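Local coordinates for Low molecular weight protein-tyrosine-phosphatase PtpA (Staphylococcus aureus, PDB 3ROF), which removes phosphate from phosphotyrosine in proteins and is probably a secreted effector that counteracts host defences and aids survival inside macrophages, at residues H42-P55 against F70-F84. Residues are numbered along the deposited sequence; the frame is centred on the assembly and turned at random. Where two conformers were deposited one is given.
Sequences HSRGTGSWNLGEPP and FDGMISELFEATDDF. With PO4 (phosphate ion), chain D.
R44 lays its guanidinium between F84 and E76: F84 CZ sits 3.8 Å from R44 CZ, over the centre of one face and reaching it with the ring's edge, while E76 OE1 lies over the opposite face, 3.4 Å from R44 NH1. That salt bridge is a matter of charge rather than a directed bond; E76 OE1 also lies only 2.5 Å from O4 of a phosphate ion, probably from the crystallisation liquor, so one of the two acids probably carries a proton. Partners at the guanidinium edge, D82 among them, take the N-H groups. R44 NE bonds D82 OD2 at 2.9 Å, coming from above the carboxylate plane, and E79 N grips the same oxygen from its other face, which probably helps hold the carboxylate in place. R44 CB rests at the F78 ring edge, and a bend at chi2 (-66°) turns the chain from there toward D82 and the phosphate. R44 NH1 binds both S43 O, in the guanidinium plane, and phosphate O3; H42 ND1 meets O3 almost straight, at 2.6 Å. F84 CE1 lies over the rim of one H42 face, the rings oblique at 45°.

Beyond this charged cluster the backbones take over. G45 and L77 form a single beta bridge, in which G45 N donates to E76 O and F78 N to G45 O. Further along, S75 OG ties together residues 50-53: placed between backbone N and carbonyl carbon (chi1 61°), it donates to N50 O at 2.8 Å, on an in-plane lone pair, and accepts from E53 N.

The principle illustrated is how an outer strand of a parallel sheet, 39-45, hands over to irregular chain: the 70-84 loop joins its end by one bridge at G45, close to the probable nucleophile C13, in the alpha/beta fold of low molecular weight tyrosine phosphatases.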
ATOM      1  N   HIS A  42       1.662   0.020   6.608  1.00  4.81           N
ATOM      2  CA  HIS A  42       3.056  -0.155   6.212  1.00  4.93           C
ATOM      3  C   HIS A  42       3.156  -0.084   4.700  1.00  4.49           C
ATOM      4  O   HIS A  42       2.146  -0.193   3.998  1.00  4.76           O
ATOM      5  CB  HIS A  42       3.536  -1.545   6.628  1.00  6.30           C
ATOM      6  CG  HIS A  42       3.289  -1.880   8.055  1.00  6.53           C
ATOM      7  ND1 HIS A  42       4.269  -1.850   9.029  1.00 10.32           N
ATOM      8  CD2 HIS A  42       2.175  -2.320   8.668  1.00  7.30           C
ATOM      9  CE1 HIS A  42       3.755  -2.243  10.183  1.00 10.33           C
ATOM     10  NE2 HIS A  42       2.493  -2.550   9.984  1.00  9.09           N
ATOM     11  N   SER A  43       4.376  -0.048   4.183  1.00  4.85           N
ATOM     12  CA  SER A  43       4.585  -0.238   2.765  1.00  4.99           C
ATOM     13  C   SER A  43       5.944  -0.877   2.499  1.00  5.09           C
ATOM     14  O   SER A  43       6.892  -0.713   3.288  1.00  5.11           O
ATOM     15  CB  SER A  43       4.444   1.077   2.002  1.00  5.36           C
ATOM     16  OG  SER A  43       5.427   2.023   2.381  1.00  5.38           O
ATOM     17  N   ARG A  44       6.016  -1.570   1.357  1.00  4.37           N
ATOM     18  CA  ARG A  44       7.222  -2.231   0.921  1.00  4.53           C
ATOM     19  C   ARG A  44       7.300  -2.132  -0.591  1.00  4.17           C
ATOM     20  O   ARG A  44       6.280  -1.986  -1.276  1.00  4.81           O
ATOM     21  CB  ARG A  44       7.203  -3.715   1.304  1.00  5.59           C
ATOM     22  CG  ARG A  44       7.179  -4.063   2.772  1.00  6.45           C
ATOM     23  CD  ARG A  44       8.458  -3.653   3.455  1.00  6.29           C
ATOM     24  NE  ARG A  44       8.576  -4.175   4.826  1.00  8.22           N
ATOM     25  CZ  ARG A  44       8.136  -3.541   5.895  1.00  8.77           C
ATOM     26  NH1 ARG A  44       7.474  -2.392   5.784  1.00  8.73           N
ATOM     27  NH2 ARG A  44       8.304  -4.093   7.098  1.00 12.63           N
ATOM     28  N   GLY A  45       8.524  -2.351  -1.089  1.00  4.39           N
ATOM     29  CA  GLY A  45       8.779  -2.456  -2.505  1.00  5.64           C
ATOM     30  C   GLY A  45       9.500  -3.771  -2.781  1.00  5.00           C
ATOM     31  O   GLY A  45      10.468  -4.080  -2.111  1.00  5.82           O
ATOM     32  N   THR A  46       8.997  -4.551  -3.729  1.00  4.81           N
ATOM     33  CA  THR A  46       9.655  -5.817  -4.019  1.00  6.30           C
ATOM     34  C   THR A  46      11.070  -5.630  -4.549  1.00  6.12           C
ATOM     35  O   THR A  46      11.900  -6.518  -4.405  1.00  7.56           O
ATOM     36  CB  THR A  46       8.864  -6.642  -5.003  1.00  6.66           C
ATOM     37  OG1 THR A  46       8.824  -5.991  -6.266  1.00  6.47           O
ATOM     38  CG2 THR A  46       7.446  -6.905  -4.527  1.00  8.75           C
ATOM     39  N   GLY A  47      11.298  -4.499  -5.213  1.00  5.76           N
ATOM     40  CA  GLY A  47      12.558  -4.233  -5.882  1.00  6.34           C
ATOM     41  C   GLY A  47      13.277  -2.999  -5.433  1.00  6.63           C
ATOM     42  O   GLY A  47      14.144  -2.525  -6.160  1.00 11.65           O
ATOM     43  N   SER A  48      13.028  -2.489  -4.256  1.00  6.76           N
ATOM     44  CA  SER A  48      13.714  -1.301  -3.780  0.51  6.32           C
ATOM     45  C   SER A  48      15.200  -1.570  -3.656  1.00  9.00           C
ATOM     46  O   SER A  48      15.598  -2.479  -2.947  1.00 11.78           O
ATOM     47  CB  SER A  48      13.199  -0.917  -2.403  0.51  7.29           C
ATOM     48  OG  SER A  48      11.816  -0.718  -2.410  0.51  6.47           O
ATOM     49  N   TRP A  49      16.023  -0.776  -4.321  1.00  9.51           N
ATOM     50  CA  TRP A  49      17.466  -0.924  -4.209  1.00  8.00           C
ATOM     51  C   TRP A  49      18.030   0.047  -3.186  1.00  7.58           C
ATOM     52  O   TRP A  49      18.619  -0.366  -2.193  1.00  9.00           O
ATOM     53  CB  TRP A  49      18.169  -0.833  -5.580  1.00  9.24           C
ATOM     54  CG  TRP A  49      19.619  -1.142  -5.400  1.00  8.72           C
ATOM     55  CD1 TRP A  49      20.654  -0.254  -5.471  1.00  9.06           C
ATOM     56  CD2 TRP A  49      20.197  -2.411  -5.048  1.00  7.62           C
ATOM     57  NE1 TRP A  49      21.826  -0.895  -5.165  1.00  9.62           N
ATOM     58  CE2 TRP A  49      21.582  -2.215  -4.904  1.00  7.06           C
ATOM     59  CE3 TRP A  49      19.678  -3.682  -4.824  1.00  8.64           C
ATOM     60  CZ2 TRP A  49      22.465  -3.246  -4.562  1.00 10.25           C
ATOM     61  CZ3 TRP A  49      20.553  -4.700  -4.485  1.00 11.42           C
ATOM     62  CH2 TRP A  49      21.930  -4.474  -4.358  1.00 10.45           C
ATOM     63  N   ASN A  50      17.881   1.347  -3.393  1.00  8.22           N
ATOM     64  CA  ASN A  50      18.329   2.311  -2.400  1.00  8.69           C
ATOM     65  C   ASN A  50      17.282   2.346  -1.272  1.00  6.63           C
ATOM     66  O   ASN A  50      16.172   2.873  -1.433  1.00  9.86           O
ATOM     67  CB  ASN A  50      18.490   3.687  -2.996  1.00 10.17           C
ATOM     68  CG  ASN A  50      19.648   3.760  -3.936  1.00 11.21           C
ATOM     69  OD1 ASN A  50      20.611   3.009  -3.834  1.00 12.02           O
ATOM     70  ND2 ASN A  50      19.577   4.690  -4.857  1.00 16.15           N
ATOM     71  N   LEU A  51      17.659   1.780  -0.131  1.00  7.45           N
ATOM     72  CA  LEU A  51      16.749   1.671   0.984  1.00  7.11           C
ATOM     73  C   LEU A  51      16.828   2.920   1.845  1.00  6.97           C
ATOM     74  O   LEU A  51      17.883   3.568   1.945  1.00 10.20           O
ATOM     75  CB  LEU A  51      17.076   0.419   1.803  1.00  8.36           C
ATOM     76  CG  LEU A  51      17.048  -0.888   0.992  1.00  9.66           C
ATOM     77  CD1 LEU A  51      17.390  -2.083   1.915  1.00 11.63           C
ATOM     78  CD2 LEU A  51      15.709  -1.068   0.304  1.00 13.34           C
ATOM     79  N   GLY A  52      15.729   3.271   2.487  1.00  7.42           N
ATOM     80  CA  GLY A  52      15.739   4.381   3.407  1.00  8.26           C
ATOM     81  C   GLY A  52      15.547   5.722   2.742  1.00  7.84           C
ATOM     82  O   GLY A  52      15.849   6.740   3.363  1.00  9.53           O
ATOM     83  N   GLU A  53      15.066   5.743   1.511  1.00  7.09           N
ATOM     84  CA  GLU A  53      14.845   6.971   0.744  1.00  7.39           C
ATOM     85  C   GLU A  53      13.420   7.479   0.875  1.00  6.78           C
ATOM     86  O   GLU A  53      12.479   6.688   0.986  1.00  5.92           O
ATOM     87  CB  GLU A  53      15.157   6.712  -0.730  1.00  9.74           C
ATOM     88  CG  GLU A  53      16.589   6.264  -0.991  1.00 12.69           C
ATOM     89  CD  GLU A  53      17.631   7.320  -0.694  1.00 12.60           C
ATOM     90  OE1 GLU A  53      17.316   8.508  -0.776  1.00 16.33           O
ATOM     91  OE2 GLU A  53      18.777   6.939  -0.392  1.00 19.43           O
ATOM     92  N   PRO A  54      13.236   8.797   0.830  1.00  6.12           N
ATOM     93  CA  PRO A  54      11.881   9.347   0.892  1.00  6.00           C
ATOM     94  C   PRO A  54      11.116   9.022  -0.385  1.00  6.00           C
ATOM     95  O   PRO A  54      11.682   8.568  -1.379  1.00  6.28           O
ATOM     96  CB  PRO A  54      12.122  10.851   1.062  1.00  7.11           C
ATOM     97  CG  PRO A  54      13.466  11.067   0.384  1.00  9.45           C
ATOM     98  CD  PRO A  54      14.267   9.824   0.601  1.00  8.64           C
ATOM     99  N   PRO A  55       9.804   9.288  -0.367  1.00  5.69           N
ATOM    100  CA  PRO A  55       9.018   9.025  -1.573  1.00  5.50           C
ATOM    101  C   PRO A  55       9.495   9.888  -2.743  1.00  5.10           C
ATOM    102  O   PRO A  55      10.116  10.939  -2.611  1.00  6.75           O
ATOM    103  CB  PRO A  55       7.580   9.391  -1.136  1.00  5.72           C
ATOM    104  CG  PRO A  55       7.584   9.227   0.361  1.00  7.11           C
ATOM    105  CD  PRO A  55       8.962   9.726   0.756  1.00  6.29           C
ATOM    106  N   PHE A  70       3.561  12.504   5.607  1.00  7.28           N
ATOM    107  CA  PHE A  70       4.337  11.305   5.319  1.00  6.45           C
ATOM    108  C   PHE A  70       5.655  11.289   6.110  1.00  8.42           C
ATOM    109  O   PHE A  70       6.610  10.641   5.724  1.00  7.90           O
ATOM    110  CB  PHE A  70       4.581  11.121   3.810  1.00  6.73           C
ATOM    111  CG  PHE A  70       5.212  12.289   3.143  1.00  7.79           C
ATOM    112  CD1 PHE A  70       6.576  12.352   2.957  1.00 10.58           C
ATOM    113  CD2 PHE A  70       4.443  13.298   2.641  1.00  8.72           C
ATOM    114  CE1 PHE A  70       7.172  13.457   2.323  1.00 13.10           C
ATOM    115  CE2 PHE A  70       5.021  14.387   1.996  1.00 12.10           C
ATOM    116  CZ  PHE A  70       6.387  14.468   1.843  1.00 14.74           C
ATOM    117  N   ASP A  71       5.669  11.961   7.272  1.00 10.20           N
ATOM    118  CA  ASP A  71       6.860  12.040   8.122  1.00 10.48           C
ATOM    119  C   ASP A  71       7.422  10.671   8.418  1.00 12.83           C
ATOM    120  O   ASP A  71       6.699   9.778   8.839  1.00 16.39           O
ATOM    121  CB  ASP A  71       6.497  12.716   9.429  1.00 17.28           C
ATOM    122  CG  ASP A  71       5.992  14.072   9.195  1.00 18.63           C
ATOM    123  OD1 ASP A  71       6.837  14.983   9.233  1.00 22.82           O
ATOM    124  OD2 ASP A  71       4.800  14.199   8.865  1.00 21.09           O
ATOM    125  N   GLY A  72       8.723  10.500   8.173  1.00 12.82           N
ATOM    126  CA  GLY A  72       9.412   9.281   8.541  1.00 14.62           C
ATOM    127  C   GLY A  72       9.253   8.145   7.542  1.00 13.03           C
ATOM    128  O   GLY A  72       9.879   7.106   7.704  1.00 16.65           O
ATOM    129  N   MET A  73       8.431   8.312   6.505  1.00  8.52           N
ATOM    130  CA  MET A  73       8.195   7.224   5.564  1.00  7.32           C
ATOM    131  C   MET A  73       9.358   7.132   4.572  1.00  7.16           C
ATOM    132  O   MET A  73       9.682   8.092   3.889  1.00  7.80           O
ATOM    133  CB  MET A  73       6.908   7.456   4.824  1.00  5.87           C
ATOM    134  CG  MET A  73       5.669   7.245   5.688  1.00  6.79           C
ATOM    135  SD  MET A  73       4.101   7.641   4.887  1.00  6.26           S
ATOM    136  CE  MET A  73       4.378   6.943   3.266  1.00  7.58           C
ATOM    137  N   ILE A  74       9.951   5.946   4.527  1.00  6.05           N
ATOM    138  CA  ILE A  74      11.137   5.699   3.715  1.00  7.08           C
ATOM    139  C   ILE A  74      11.046   4.324   3.041  1.00  5.34           C
ATOM    140  O   ILE A  74      10.305   3.429   3.462  1.00  6.03           O
ATOM    141  CB  ILE A  74      12.469   5.884   4.507  1.00  8.21           C
ATOM    142  CG1 ILE A  74      12.491   4.958   5.720  1.00 13.14           C
ATOM    143  CG2 ILE A  74      12.639   7.340   4.921  1.00 12.07           C
ATOM    144  CD1 ILE A  74      13.748   5.010   6.559  1.00 24.42           C
ATOM    145  N   SER A  75      11.851   4.152   2.009  1.00  5.70           N
ATOM    146  CA  SER A  75      11.781   2.939   1.206  1.00  5.91           C
ATOM    147  C   SER A  75      12.293   1.727   1.985  1.00  5.65           C
ATOM    148  O   SER A  75      13.298   1.783   2.673  1.00  6.51           O
ATOM    149  CB  SER A  75      12.526   3.123  -0.100  1.00  6.48           C
ATOM    150  OG  SER A  75      13.885   3.400   0.153  1.00  6.44           O
ATOM    151  N   GLU A  76      11.527   0.642   1.848  1.00  5.70           N
ATOM    152  CA  GLU A  76      11.790  -0.622   2.531  1.00  5.76           C
ATOM    153  C   GLU A  76      11.542  -1.789   1.593  1.00  4.70           C
ATOM    154  O   GLU A  76      10.539  -1.824   0.922  1.00  6.06           O
ATOM    155  CB  GLU A  76      10.864  -0.763   3.732  1.00  6.08           C
ATOM    156  CG  GLU A  76      11.128   0.247   4.817  1.00  6.43           C
ATOM    157  CD  GLU A  76      10.028   0.251   5.874  1.00  9.96           C
ATOM    158  OE1 GLU A  76      10.142  -0.533   6.862  1.00 12.99           O
ATOM    159  OE2 GLU A  76       9.019   0.998   5.708  1.00  9.64           O
ATOM    160  N   LEU A  77      12.476  -2.717   1.569  1.00  6.13           N
ATOM    161  CA  LEU A  77      12.393  -3.903   0.729  1.00  6.29           C
ATOM    162  C   LEU A  77      11.376  -4.872   1.284  1.00  5.60           C
ATOM    163  O   LEU A  77      11.311  -5.103   2.495  1.00  7.02           O
ATOM    164  CB  LEU A  77      13.759  -4.588   0.698  1.00  7.18           C
ATOM    165  CG  LEU A  77      13.932  -5.763  -0.247  1.00  6.64           C
ATOM    166  CD1 LEU A  77      13.845  -5.349  -1.668  1.00  8.66           C
ATOM    167  CD2 LEU A  77      15.240  -6.473   0.033  1.00  9.96           C
ATOM    168  N   PHE A  78      10.598  -5.491   0.392  1.00  5.62           N
ATOM    169  CA  PHE A  78       9.786  -6.637   0.747  1.00  5.66           C
ATOM    170  C   PHE A  78      10.720  -7.823   0.984  1.00  6.96           C
ATOM    171  O   PHE A  78      11.290  -8.355   0.030  1.00  8.12           O
ATOM    172  CB  PHE A  78       8.748  -6.955  -0.333  1.00  6.86           C
ATOM    173  CG  PHE A  78       7.686  -7.915   0.158  1.00  5.81           C
ATOM    174  CD1 PHE A  78       6.490  -7.461   0.644  1.00  6.85           C
ATOM    175  CD2 PHE A  78       7.954  -9.287   0.241  1.00 11.69           C
ATOM    176  CE1 PHE A  78       5.535  -8.323   1.158  1.00  9.52           C
ATOM    177  CE2 PHE A  78       7.006 -10.153   0.752  1.00 11.49           C
ATOM    178  CZ  PHE A  78       5.787  -9.659   1.215  1.00  9.99           C
ATOM    179  N   GLU A  79      10.890  -8.180   2.259  1.00  9.23           N
ATOM    180  CA  GLU A  79      11.898  -9.124   2.697  1.00 12.49           C
ATOM    181  C   GLU A  79      11.503 -10.544   2.456  1.00  8.90           C
ATOM    182  O   GLU A  79      10.321 -10.855   2.231  1.00  9.40           O
ATOM    183  CB  GLU A  79      12.191  -8.935   4.186  1.00 36.46           C
ATOM    184  CG  GLU A  79      12.731  -7.574   4.532  1.00 69.02           C
ATOM    185  N   ALA A  80      12.492 -11.434   2.527  1.00 10.25           N
ATOM    186  CA  ALA A  80      12.264 -12.844   2.265  1.00 11.44           C
ATOM    187  C   ALA A  80      11.161 -13.407   3.189  1.00 13.64           C
ATOM    188  O   ALA A  80      10.435 -14.336   2.812  1.00 18.26           O
ATOM    189  CB  ALA A  80      13.533 -13.621   2.449  1.00 16.63           C
ATOM    190  N   THR A  81      11.039 -12.861   4.399  1.00 11.62           N
ATOM    191  CA  THR A  81      10.098 -13.358   5.386  1.00 14.94           C
ATOM    192  C   THR A  81       9.003 -12.350   5.720  1.00 13.43           C
ATOM    193  O   THR A  81       8.269 -12.547   6.665  1.00 15.74           O
ATOM    194  CB  THR A  81      10.829 -13.753   6.693  1.00 21.27           C
ATOM    195  OG1 THR A  81      11.470 -12.595   7.247  1.00 27.10           O
ATOM    196  CG2 THR A  81      11.874 -14.807   6.406  1.00 32.59           C
ATOM    197  N   ASP A  82       8.872 -11.285   4.952  1.00 11.42           N
ATOM    198  CA  ASP A  82       7.857 -10.281   5.272  1.00 10.45           C
ATOM    199  C   ASP A  82       6.457 -10.863   5.108  1.00  9.23           C
ATOM    200  O   ASP A  82       6.163 -11.599   4.156  1.00 10.24           O
ATOM    201  CB  ASP A  82       8.005  -9.047   4.362  1.00  8.99           C
ATOM    202  CG  ASP A  82       8.726  -7.910   5.013  1.00  8.41           C
ATOM    203  OD1 ASP A  82       8.917  -7.913   6.257  1.00 16.57           O
ATOM    204  OD2 ASP A  82       9.119  -6.988   4.296  1.00  9.76           O
ATOM    205  N   ASP A  83       5.579 -10.458   6.015  1.00 10.84           N
ATOM    206  CA  ASP A  83       4.189 -10.898   6.026  1.00 11.00           C
ATOM    207  C   ASP A  83       3.404  -9.909   6.889  1.00  9.97           C
ATOM    208  O   ASP A  83       3.957  -9.291   7.799  1.00 10.70           O
ATOM    209  CB  ASP A  83       4.100 -12.302   6.629  1.00 12.17           C
ATOM    210  CG  ASP A  83       2.867 -13.075   6.186  1.00 11.91           C
ATOM    211  OD1 ASP A  83       1.932 -12.498   5.579  1.00 11.34           O
ATOM    212  OD2 ASP A  83       2.848 -14.301   6.444  1.00 14.92           O
ATOM    213  N   PHE A  84       2.126  -9.763   6.586  1.00 10.15           N
ATOM    214  CA  PHE A  84       1.252  -8.822   7.234  1.00  8.71           C
ATOM    215  C   PHE A  84      -0.144  -9.443   7.197  1.00 10.22           C
ATOM    216  O   PHE A  84      -0.406 -10.347   6.403  1.00 14.97           O
ATOM    217  CB  PHE A  84       1.220  -7.490   6.466  1.00  8.30           C
ATOM    218  CG  PHE A  84       2.581  -6.891   6.252  1.00  7.63           C
ATOM    219  CD1 PHE A  84       3.088  -6.002   7.140  1.00  7.45           C
ATOM    220  CD2 PHE A  84       3.351  -7.227   5.127  1.00  9.11           C
ATOM    221  CE1 PHE A  84       4.352  -5.452   6.952  1.00  9.60           C
ATOM    222  CE2 PHE A  84       4.588  -6.700   4.947  1.00  9.88           C
ATOM    223  CZ  PHE A  84       5.091  -5.810   5.845  1.00 10.22           C
TER
HETATM  224  P   PO4 D 202       7.764  -1.140   9.488  1.00 14.31           P
HETATM  225  O1  PO4 D 202       7.182  -0.724  10.817  1.00 23.60           O
HETATM  226  O2  PO4 D 202       8.409  -2.481   9.641  1.00 26.09           O
HETATM  227  O3  PO4 D 202       6.725  -1.359   8.401  1.00 10.89           O
HETATM  228  O4  PO4 D 202       8.830  -0.191   8.998  1.00 17.23           O
HETATM  229  O   HOH W   1       6.385   0.597   6.327  1.00  9.39           O
HETATM  230  O   HOH W   2       7.504   4.746   2.004  1.00 11.70           O
HETATM  231  O   HOH W   3      10.645  -5.919   7.096  1.00 24.18           O